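Local coordinates for designed CISK-PX domain (Synthetic construct, PDB 4OXW), which is a computationally designed PX domain that, like its natural relatives, may bind phosphoinositide headgroups, at residues V10-F15 with K90-I95; R43-F48 with P64-K69. All coordinates share one frame; numbering follows the deposited sequence.

Contact 1 of 2, residues V10-F15 with K90-I95; sequences VSIPDF and KYIQRI
The carboxamide nitrogen NE2 of Gln93 donates to the backbone O of Val10 at 2.9 Å, and the near-straight N-H...O angle of 168° marks this as a sound hydrogen bond. The acceptor lies almost in the amide plane of Gln93, while the donor stands a little off the carbonyl plane of Val10. Gln93 reaches that far because its chain is extended beyond CG, with CG anti to its own carbonyl carbon (chi1 -72°). On the way its CG slides past CG2 of Val10, 3.7 Å off, the two side chains running in opposite directions; the glutamine thus packs through its CG methylene and bonds through its amide. Strand 10-15 and helix 90-95 run nearly antiparallel, at 169°, with their short axes 7.8 Å apart at the closest; here the first strand of the antiparallel sheet of the PX fold lies along the long helix 78-96. Beside the glutamine the side chains meet through methyls: CG2 of Ile92 meets CG2 of Val10 at 3.9 Å, and CD1 of Ile12 comes to the same Ile92 methyl at 4.2 Å. An alanine in place of Gln93, lacking the amide and CG, would probably leave the Val10 carbonyl without this donor and open a gap beside the valine CG2. Farther along, Glu89 accepts from the backbone N of Ile12 and Lys85 donates to the Pro13 carbonyl, while Phe110 and Leu111 of helix 105-112 pack on Ile92.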
loop_
_atom_site.group_PDB
_atom_site.type_symbol
_atom_site.label_atom_id
_atom_site.label_comp_id
_atom_site.label_asym_id
_atom_site.label_seq_id
_atom_site.Cartn_x
_atom_site.Cartn_y
_atom_site.Cartn_z
ATOM N N VAL A 10 6.079 0.349 -9.284
ATOM C CA VAL A 10 5.980 0.581 -7.837
ATOM C C VAL A 10 6.651 -0.522 -7.039
ATOM O O VAL A 10 6.744 -1.666 -7.499
ATOM C CB VAL A 10 4.523 0.725 -7.377
ATOM C CG1 VAL A 10 3.916 1.953 -8.041
ATOM C CG2 VAL A 10 3.714 -0.515 -7.751
ATOM N N SER A 11 7.158 -0.182 -5.865
ATOM C CA SER A 11 7.749 -1.162 -4.953
ATOM C C SER A 11 7.639 -0.625 -3.531
ATOM O O SER A 11 7.303 0.538 -3.334
ATOM C CB SER A 11 9.236 -1.430 -5.272
ATOM O OG SER A 11 10.027 -0.252 -5.145
ATOM N N ILE A 12 7.803 -1.513 -2.549
ATOM C CA ILE A 12 7.766 -1.152 -1.146
ATOM C C ILE A 12 9.013 -1.702 -0.458
ATOM O O ILE A 12 9.032 -2.852 0.042
ATOM C CB ILE A 12 6.476 -1.666 -0.432
ATOM C CG1 ILE A 12 5.243 -1.219 -1.202
ATOM C CG2 ILE A 12 6.440 -1.123 0.996
ATOM C CD1 ILE A 12 3.936 -1.675 -0.568
ATOM N N PRO A 13 10.092 -0.899 -0.479
ATOM C CA PRO A 13 11.382 -1.380 0.032
ATOM C C PRO A 13 11.395 -1.582 1.540
ATOM O O PRO A 13 12.068 -2.499 2.044
ATOM C CB PRO A 13 12.349 -0.264 -0.387
ATOM C CG PRO A 13 11.496 0.930 -0.667
ATOM C CD PRO A 13 10.231 0.355 -1.227
ATOM N N ASP A 14 10.647 -0.753 2.260
ATOM C CA ASP A 14 10.688 -0.773 3.717
ATOM C C ASP A 14 9.394 -0.364 4.350
ATOM O O ASP A 14 8.577 0.324 3.717
ATOM C CB ASP A 14 11.700 0.238 4.234
ATOM C CG ASP A 14 13.034 0.109 3.592
ATOM O OD1 ASP A 14 13.769 -0.831 3.963
ATOM O OD2 ASP A 14 13.339 0.961 2.734
ATOM N N PHE A 15 9.240 -0.760 5.614
ATOM C CA PHE A 15 8.280 -0.164 6.528
ATOM C C PHE A 15 9.038 0.654 7.592
ATOM O O PHE A 15 10.266 0.489 7.794
ATOM C CB PHE A 15 7.383 -1.224 7.153
ATOM C CG PHE A 15 8.076 -2.177 8.034
ATOM C CD1 PHE A 15 8.474 -1.802 9.292
ATOM C CD2 PHE A 15 8.362 -3.455 7.605
ATOM C CE1 PHE A 15 9.149 -2.703 10.115
ATOM C CE2 PHE A 15 9.001 -4.353 8.422
ATOM C CZ PHE A 15 9.418 -3.973 9.669
ATOM N N LYS A 90 2.944 -6.680 -3.622
ATOM C CA LYS A 90 2.312 -7.459 -4.715
ATOM C C LYS A 90 0.960 -6.846 -5.041
ATOM O O LYS A 90 0.582 -6.681 -6.219
ATOM C CB LYS A 90 2.167 -8.933 -4.286
ATOM C CG LYS A 90 1.416 -9.767 -5.306
ATOM C CD LYS A 90 1.572 -11.249 -4.974
ATOM C CE LYS A 90 0.539 -12.108 -5.701
ATOM N NZ LYS A 90 0.563 -13.543 -5.264
ATOM N N TYR A 91 0.211 -6.448 -4.007
ATOM C CA TYR A 91 -1.108 -5.823 -4.219
ATOM C C TYR A 91 -1.039 -4.555 -5.087
ATOM O O TYR A 91 -1.710 -4.440 -6.124
ATOM C CB TYR A 91 -1.726 -5.466 -2.884
ATOM C CG TYR A 91 -3.088 -4.805 -2.984
ATOM C CD1 TYR A 91 -4.241 -5.577 -3.121
ATOM C CD2 TYR A 91 -3.223 -3.423 -2.894
ATOM C CE1 TYR A 91 -5.490 -4.978 -3.240
ATOM C CE2 TYR A 91 -4.460 -2.808 -2.979
ATOM C CZ TYR A 91 -5.590 -3.582 -3.175
ATOM O OH TYR A 91 -6.800 -2.948 -3.270
ATOM N N ILE A 92 -0.208 -3.604 -4.663
ATOM C CA ILE A 92 -0.140 -2.338 -5.370
ATOM C C ILE A 92 0.491 -2.528 -6.768
ATOM O O ILE A 92 0.094 -1.841 -7.728
ATOM C CB ILE A 92 0.511 -1.211 -4.515
ATOM C CG1 ILE A 92 0.222 0.159 -5.136
ATOM C CG2 ILE A 92 2.015 -1.430 -4.344
ATOM C CD1 ILE A 92 -1.240 0.576 -5.200
ATOM N N GLN A 93 1.405 -3.480 -6.896
ATOM C CA GLN A 93 1.968 -3.812 -8.256
ATOM C C GLN A 93 0.881 -4.328 -9.175
ATOM O O GLN A 93 0.828 -3.976 -10.370
ATOM C CB GLN A 93 3.139 -4.798 -8.141
ATOM C CG GLN A 93 4.374 -4.169 -7.572
ATOM C CD GLN A 93 5.532 -5.122 -7.315
ATOM O OE1 GLN A 93 5.371 -6.333 -7.289
ATOM N NE2 GLN A 93 6.722 -4.557 -7.114
ATOM N N ARG A 94 0.012 -5.175 -8.625
ATOM C CA ARG A 94 -1.085 -5.696 -9.404
ATOM C C ARG A 94 -2.038 -4.606 -9.793
ATOM O O ARG A 94 -2.544 -4.595 -10.910
ATOM C CB ARG A 94 -1.791 -6.764 -8.619
ATOM C CG ARG A 94 -1.081 -8.090 -8.671
ATOM C CD ARG A 94 -1.566 -8.872 -9.896
ATOM N NE ARG A 94 -0.760 -10.056 -10.215
ATOM C CZ ARG A 94 -0.567 -11.088 -9.394
ATOM N NH1 ARG A 94 -1.097 -11.088 -8.168
ATOM N NH2 ARG A 94 0.180 -12.111 -9.797
ATOM N N ILE A 95 -2.340 -3.686 -8.879
ATOM C CA ILE A 95 -3.187 -2.565 -9.233
ATOM C C ILE A 95 -2.626 -1.767 -10.407
ATOM O O ILE A 95 -3.360 -1.474 -11.355
ATOM C CB ILE A 95 -3.397 -1.626 -8.006
ATOM C CG1 ILE A 95 -4.224 -2.337 -6.951
ATOM C CG2 ILE A 95 -3.988 -0.285 -8.442
ATOM C CD1 ILE A 95 -5.690 -2.414 -7.219
#

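Contact 2 of 2, residues R43-F48 with P64-K69; sequences RRYSDF and PELPPK. With SO4 (sulfate ion), chain B; SO4 (sulfate ion), chain C.
In PX domains an Arg-Arg-Tyr motif at the end of the third strand belongs to the phosphoinositide pocket, and the proline-rich loop lies near it; Arg43, Arg44 and Tyr45 have that sequence here. From the first turn of helix 45-58, Tyr45 extends to the loop with CG anti to its backbone N (chi1 176°) and gives its OH proton to the backbone O of Pro67 at 2.6 Å. That oxygen sits in the ring plane, at the phenol edge. CD2 of Leu66 approaches the ring obliquely, 4.1 Å from Tyr45 CZ, while its other methyl, CD1, packs on CB of Phe48 at 4.1 Å. Lys69 crosses the tyrosine at about a right angle, its CG 3.8 Å from Tyr45 OH. Arg84 makes a cation-pi contact with Tyr45 and also binds the Pro68 carbonyl. At the helix start, Arg44 bridges two sulfate ions, probably from the crystallisation liquor: NH2 donates to O2 of sulfate B at 2.7 Å, and NH1 to O3 of sulfate C at 3.0 Å. Ser46 N adds a bond to O3 of sulfate B at 2.8 Å, while its OG lies over the guanidinium face. An anion held jointly by an arginine and a backbone N-H of a helix's first turn is consistent with a site suited to phosphate, where the helix dipole would probably add to the attraction.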
loop_
_atom_site.group_PDB
_atom_site.type_symbol
_atom_site.label_atom_id
_atom_site.label_comp_id
_atom_site.label_asym_id
_atom_site.label_seq_id
_atom_site.Cartn_x
_atom_site.Cartn_y
_atom_site.Cartn_z
ATOM N N ARG A 43 2.323 5.121 3.387
ATOM C CA ARG A 43 0.937 4.723 3.606
ATOM C C ARG A 43 0.819 3.658 4.656
ATOM O O ARG A 43 1.571 2.681 4.686
ATOM C CB ARG A 43 0.292 4.188 2.300
ATOM C CG ARG A 43 0.308 5.227 1.190
ATOM C CD ARG A 43 -0.763 6.315 1.418
ATOM N NE ARG A 43 -0.739 7.266 0.305
ATOM C CZ ARG A 43 -0.335 8.509 0.362
ATOM N NH1 ARG A 43 0.102 9.046 1.500
ATOM N NH2 ARG A 43 -0.350 9.261 -0.736
ATOM N N ARG A 44 -0.185 3.795 5.487
ATOM C CA ARG A 44 -0.519 2.764 6.484
ATOM C C ARG A 44 -1.373 1.670 5.893
ATOM O O ARG A 44 -2.028 1.870 4.862
ATOM C CB ARG A 44 -1.341 3.421 7.663
ATOM C CG ARG A 44 -0.655 4.525 8.388
ATOM C CD ARG A 44 -1.680 5.286 9.236
ATOM N NE ARG A 44 -2.291 4.382 10.202
ATOM C CZ ARG A 44 -3.485 4.576 10.751
ATOM N NH1 ARG A 44 -4.204 5.659 10.439
ATOM N NH2 ARG A 44 -3.959 3.706 11.634
ATOM N N TYR A 45 -1.439 0.520 6.552
ATOM C CA TYR A 45 -2.305 -0.560 6.116
ATOM C C TYR A 45 -3.736 -0.063 5.956
ATOM O O TYR A 45 -4.432 -0.416 5.000
ATOM C CB TYR A 45 -2.330 -1.752 7.099
ATOM C CG TYR A 45 -3.307 -2.821 6.691
ATOM C CD1 TYR A 45 -2.984 -3.775 5.726
ATOM C CD2 TYR A 45 -4.584 -2.909 7.273
ATOM C CE1 TYR A 45 -3.886 -4.756 5.343
ATOM C CE2 TYR A 45 -5.473 -3.869 6.876
ATOM C CZ TYR A 45 -5.150 -4.783 5.906
ATOM O OH TYR A 45 -6.036 -5.761 5.522
ATOM N N SER A 46 -4.187 0.772 6.884
ATOM C CA SER A 46 -5.579 1.279 6.824
ATOM C C SER A 46 -5.805 2.143 5.603
ATOM O O SER A 46 -6.933 2.221 5.113
ATOM C CB SER A 46 -5.945 2.049 8.086
ATOM O OG SER A 46 -5.086 3.137 8.318
ATOM N N ASP A 47 -4.756 2.814 5.106
ATOM C CA ASP A 47 -4.879 3.544 3.819
ATOM C C ASP A 47 -5.117 2.577 2.653
ATOM O O ASP A 47 -5.988 2.802 1.779
ATOM C CB ASP A 47 -3.693 4.408 3.529
ATOM C CG ASP A 47 -3.425 5.454 4.609
ATOM O OD1 ASP A 47 -4.397 6.051 5.090
ATOM O OD2 ASP A 47 -2.238 5.732 4.835
ATOM N N PHE A 48 -4.335 1.517 2.590
ATOM C CA PHE A 48 -4.528 0.467 1.605
ATOM C C PHE A 48 -5.905 -0.167 1.705
ATOM O O PHE A 48 -6.537 -0.448 0.700
ATOM C CB PHE A 48 -3.542 -0.677 1.738
ATOM C CG PHE A 48 -2.144 -0.390 1.275
ATOM C CD1 PHE A 48 -1.740 -0.774 -0.011
ATOM C CD2 PHE A 48 -1.199 0.169 2.115
ATOM C CE1 PHE A 48 -0.429 -0.566 -0.412
ATOM C CE2 PHE A 48 0.120 0.384 1.708
ATOM C CZ PHE A 48 0.504 -0.002 0.434
ATOM N N PRO A 64 -7.237 -7.040 -7.041
ATOM C CA PRO A 64 -6.655 -8.231 -6.450
ATOM C C PRO A 64 -7.014 -8.391 -4.966
ATOM O O PRO A 64 -7.555 -7.480 -4.344
ATOM C CB PRO A 64 -5.152 -8.002 -6.595
ATOM C CG PRO A 64 -4.970 -6.559 -6.729
ATOM C CD PRO A 64 -6.228 -6.005 -7.324
ATOM N N GLU A 65 -6.664 -9.541 -4.427
ATOM C CA GLU A 65 -6.800 -9.826 -3.023
ATOM C C GLU A 65 -5.885 -8.926 -2.158
ATOM O O GLU A 65 -4.693 -8.848 -2.388
ATOM C CB GLU A 65 -6.425 -11.292 -2.809
ATOM C CG GLU A 65 -6.642 -11.747 -1.382
ATOM C CD GLU A 65 -6.041 -13.117 -1.097
ATOM O OE1 GLU A 65 -5.316 -13.658 -1.977
ATOM O OE2 GLU A 65 -6.303 -13.638 0.016
ATOM N N LEU A 66 -6.462 -8.260 -1.167
ATOM C CA LEU A 66 -5.698 -7.427 -0.259
ATOM C C LEU A 66 -5.182 -8.321 0.870
ATOM O O LEU A 66 -5.929 -9.138 1.365
ATOM C CB LEU A 66 -6.617 -6.366 0.374
ATOM C CG LEU A 66 -5.901 -5.348 1.293
ATOM C CD1 LEU A 66 -5.068 -4.323 0.554
ATOM C CD2 LEU A 66 -6.893 -4.619 2.159
ATOM N N PRO A 67 -3.954 -8.098 1.338
ATOM C CA PRO A 67 -3.483 -8.803 2.555
ATOM C C PRO A 67 -4.434 -8.600 3.731
ATOM O O PRO A 67 -5.046 -7.542 3.885
ATOM C CB PRO A 67 -2.110 -8.163 2.820
ATOM C CG PRO A 67 -1.676 -7.731 1.487
ATOM C CD PRO A 67 -2.892 -7.278 0.744
ATOM N N PRO A 68 -4.599 -9.626 4.549
ATOM C CA PRO A 68 -5.652 -9.616 5.544
ATOM C C PRO A 68 -5.451 -8.710 6.759
ATOM O O PRO A 68 -4.315 -8.344 7.138
ATOM C CB PRO A 68 -5.686 -11.079 6.012
ATOM C CG PRO A 68 -4.334 -11.565 5.821
ATOM C CD PRO A 68 -3.789 -10.852 4.602
ATOM N N LYS A 69 -6.569 -8.402 7.417
ATOM C CA LYS A 69 -6.549 -7.749 8.710
ATOM C C LYS A 69 -5.989 -8.723 9.734
ATOM O O LYS A 69 -6.205 -9.926 9.635
ATOM C CB LYS A 69 -7.951 -7.303 9.168
ATOM C CG LYS A 69 -8.524 -6.168 8.354
ATOM C CD LYS A 69 -9.779 -5.606 8.998
ATOM C CE LYS A 69 -10.968 -6.525 8.798
ATOM N NZ LYS A 69 -12.251 -5.754 8.713
HETATM S S SO4 B . -2.862 0.543 10.730
HETATM O O1 SO4 B . -1.728 -0.445 10.755
HETATM O O2 SO4 B . -2.506 1.462 11.856
HETATM O O3 SO4 B . -3.180 1.221 9.453
HETATM O O4 SO4 B . -4.074 -0.247 10.993
HETATM S S SO4 C . -7.638 5.175 12.454
HETATM O O1 SO4 C . -6.693 4.174 13.007
HETATM O O2 SO4 C . -7.990 6.179 13.495
HETATM O O3 SO4 C . -7.026 5.908 11.306
HETATM O O4 SO4 C . -8.869 4.491 11.987
#

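How the contacts relate
From the N terminus, strand 9-18 supplies the first half of contact 1, and the chain then runs through strand 25-34 to the junction of strand 37-44 with helix 45-58, where the first half of contact 2 lies. The loop after that helix returns to its start and closes contact 2 over 15 intervening residues. Helix 78-96 then brings 90-95 back to the first strand, closing the larger loop of 74 residues in which contact 2 is nested. Their centres are 11 Å apart, and they touch directly: Tyr91, Arg94 and Ile95 pack against 64-65. The long helix therefore joins the sheet edge at 10-12 to the proline-rich loop.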